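Local coordinates for protein 3-oxosteroid 1-dehydrogenase (Sterolibacterium denitrificans, PDB 7P18) that probably uses FAD to oxidise 3-oxosteroids, introducing a double bond at the delta-1 position of the steroid A ring, at residues A162-A166 with T167-V171. Sequence-based numbering, arbitrary orientation.
Sequences ASMTA and TEAHV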
ATOM      1  N   ALA A 162      13.655  -9.485 -12.249  1.00 43.94           N
ATOM      2  CA  ALA A 162      14.255  -8.169 -12.561  1.00 42.57           C
ATOM      3  C   ALA A 162      13.384  -7.046 -11.985  1.00 33.92           C
ATOM      4  O   ALA A 162      12.171  -7.029 -12.239  1.00 35.67           O
ATOM      5  CB  ALA A 162      14.430  -8.021 -14.050  1.00 43.91           C
ATOM      6  N   SER A 163      14.004  -6.168 -11.204  1.00 38.14           N
ATOM      7  CA  SER A 163      13.317  -5.005 -10.569  1.00 34.93           C
ATOM      8  C   SER A 163      12.922  -4.021 -11.676  1.00 34.67           C
ATOM      9  O   SER A 163      13.760  -3.808 -12.594  1.00 35.75           O
ATOM     10  CB  SER A 163      14.186  -4.382  -9.553  1.00 32.13           C
ATOM     11  OG  SER A 163      14.362  -5.267  -8.449  1.00 36.64           O
ATOM     12  N   MET A 164      11.705  -3.459 -11.606  1.00 34.88           N
ATOM     13  CA  MET A 164      11.291  -2.311 -12.464  1.00 33.40           C
ATOM     14  C   MET A 164      10.623  -1.215 -11.625  1.00 35.99           C
ATOM     15  O   MET A 164      10.068  -1.521 -10.551  1.00 31.51           O
ATOM     16  CB  MET A 164      10.292  -2.771 -13.520  1.00 34.56           C
ATOM     17  CG  MET A 164      10.851  -3.893 -14.422  1.00 43.62           C
ATOM     18  SD  MET A 164       9.592  -4.517 -15.547  1.00 49.67           S
ATOM     19  CE  MET A 164       8.184  -4.792 -14.446  1.00 53.81           C
ATOM     20  N   THR A 165      10.656   0.021 -12.131  1.00 34.10           N
ATOM     21  CA  THR A 165       9.843   1.153 -11.633  1.00 30.21           C
ATOM     22  C   THR A 165       8.437   0.940 -12.151  1.00 32.10           C
ATOM     23  O   THR A 165       8.274   0.199 -13.146  1.00 36.35           O
ATOM     24  CB  THR A 165      10.396   2.495 -12.123  1.00 30.71           C
ATOM     25  OG1 THR A 165      10.304   2.518 -13.553  1.00 29.70           O
ATOM     26  CG2 THR A 165      11.824   2.699 -11.676  1.00 33.07           C
ATOM     27  N   ALA A 166       7.451   1.544 -11.510  1.00 26.67           N
ATOM     28  CA  ALA A 166       6.046   1.553 -11.981  1.00 30.63           C
ATOM     29  C   ALA A 166       5.998   2.212 -13.359  1.00 34.06           C
ATOM     30  O   ALA A 166       5.238   1.743 -14.219  1.00 33.02           O
ATOM     31  CB  ALA A 166       5.138   2.252 -11.007  1.00 30.36           C
ATOM     32  N   THR A 167       6.805   3.250 -13.567  1.00 32.03           N
ATOM     33  CA  THR A 167       6.882   3.944 -14.879  1.00 32.06           C
ATOM     34  C   THR A 167       7.323   2.931 -15.955  1.00 36.87           C
ATOM     35  O   THR A 167       6.568   2.763 -16.928  1.00 38.96           O
ATOM     36  CB  THR A 167       7.833   5.143 -14.811  1.00 33.01           C
ATOM     37  OG1 THR A 167       7.363   5.988 -13.747  1.00 31.26           O
ATOM     38  CG2 THR A 167       7.889   5.887 -16.130  1.00 36.65           C
ATOM     39  N   GLU A 168       8.480   2.293 -15.758  1.00 35.85           N
ATOM     40  CA  GLU A 168       9.074   1.278 -16.683  1.00 40.93           C
ATOM     41  C   GLU A 168       8.049   0.173 -16.897  1.00 40.34           C
ATOM     42  O   GLU A 168       7.824  -0.205 -18.050  1.00 46.69           O
ATOM     43  CB  GLU A 168      10.339   0.630 -16.124  1.00 34.54           C
ATOM     44  CG  GLU A 168      11.612   1.414 -16.314  1.00 39.19           C
ATOM     45  CD  GLU A 168      12.712   0.833 -15.473  1.00 40.00           C
ATOM     46  OE1 GLU A 168      12.391  -0.077 -14.687  1.00 39.83           O
ATOM     47  OE2 GLU A 168      13.876   1.314 -15.568  1.00 43.17           O
ATOM     48  N   ALA A 169       7.442  -0.314 -15.819  1.00 48.75           N
ATOM     49  CA  ALA A 169       6.391  -1.353 -15.857  1.00 48.03           C
ATOM     50  C   ALA A 169       5.257  -0.888 -16.762  1.00 55.31           C
ATOM     51  O   ALA A 169       5.123  -1.505 -17.810  1.00 67.19           O
ATOM     52  CB  ALA A 169       5.877  -1.686 -14.468  1.00 52.84           C
ATOM     53  N   HIS A 170       4.503   0.149 -16.353  1.00 47.27           N
ATOM     54  CA  HIS A 170       3.112   0.493 -16.777  1.00 46.78           C
ATOM     55  C   HIS A 170       2.917   0.234 -18.277  1.00 48.49           C
ATOM     56  O   HIS A 170       1.836  -0.236 -18.669  1.00 45.49           O
ATOM     57  CB  HIS A 170       2.760   1.950 -16.417  1.00 43.48           C
ATOM     58  CG  HIS A 170       1.538   2.444 -17.096  1.00 40.70           C
ATOM     59  ND1 HIS A 170       1.606   3.225 -18.228  1.00 38.78           N
ATOM     60  CD2 HIS A 170       0.234   2.282 -16.839  1.00 35.05           C
ATOM     61  CE1 HIS A 170       0.401   3.500 -18.653  1.00 41.43           C
ATOM     62  NE2 HIS A 170      -0.455   2.911 -17.831  1.00 38.16           N
ATOM     63  N   VAL A 171       3.942   0.542 -19.066  1.00 47.96           N
ATOM     64  CA  VAL A 171       4.030   0.302 -20.531  1.00 52.82           C
ATOM     65  C   VAL A 171       3.595  -1.135 -20.868  1.00 52.00           C
ATOM     66  O   VAL A 171       2.856  -1.337 -21.847  1.00 58.77           O
ATOM     67  CB  VAL A 171       5.482   0.539 -20.987  1.00 54.17           C
ATOM     68  CG1 VAL A 171       5.684   0.034 -22.394  1.00 57.33           C
ATOM     69  CG2 VAL A 171       5.915   1.987 -20.838  1.00 55.65           C
TER
HETATM   70  O   HOH W   1      13.943  -2.239 -14.856  1.00 49.30           O
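T167, in the first turn of helix 166-174, sets its CB 3.8 Å from OG1 of T165, the residue at the N-cap; its own hydroxyl turns to E133, whose carboxylate also takes the backbone NH of A166. E168 comes next and trades bonds with T165 in both directions. Its backbone N gives a hydrogen to T165 OG1 at 2.9 Å, an acceptor placed in front of the first turn by chi1 63°, which sets OG1 between the backbone N and the carbonyl carbon. In return E168 OE1 accepts from T165 N at 3.1 Å, the NH arriving from above the carboxylate plane, 46° out of it. The glutamate can fold back this far because its CG lies beside its own backbone N (chi1 -82°) and the chain then runs extended, crossing the threonine side chain at about a right angle. E168 OE1 also accepts from a water at 2.7 Å, and that water donates its other hydrogen to S163 O. An alanine in place of E168 would probably leave T165 N and this water without their shared acceptor, and the residues ahead of the helix less firmly fixed. A169 N bonds to T165 O at 2.8 Å, opening the regular helical pattern, while its CB meets the methyl CE of M164. H170 N makes the next i to i+4 bond, to A166 O, and its imidazole leads away to stack on Y466 and bond to that residue's carbonyl oxygen. The reciprocal T165-E168 pair is a capping box, here starting a helix whose first residue, A166, touches the bound androstadienedione in the steroid pocket.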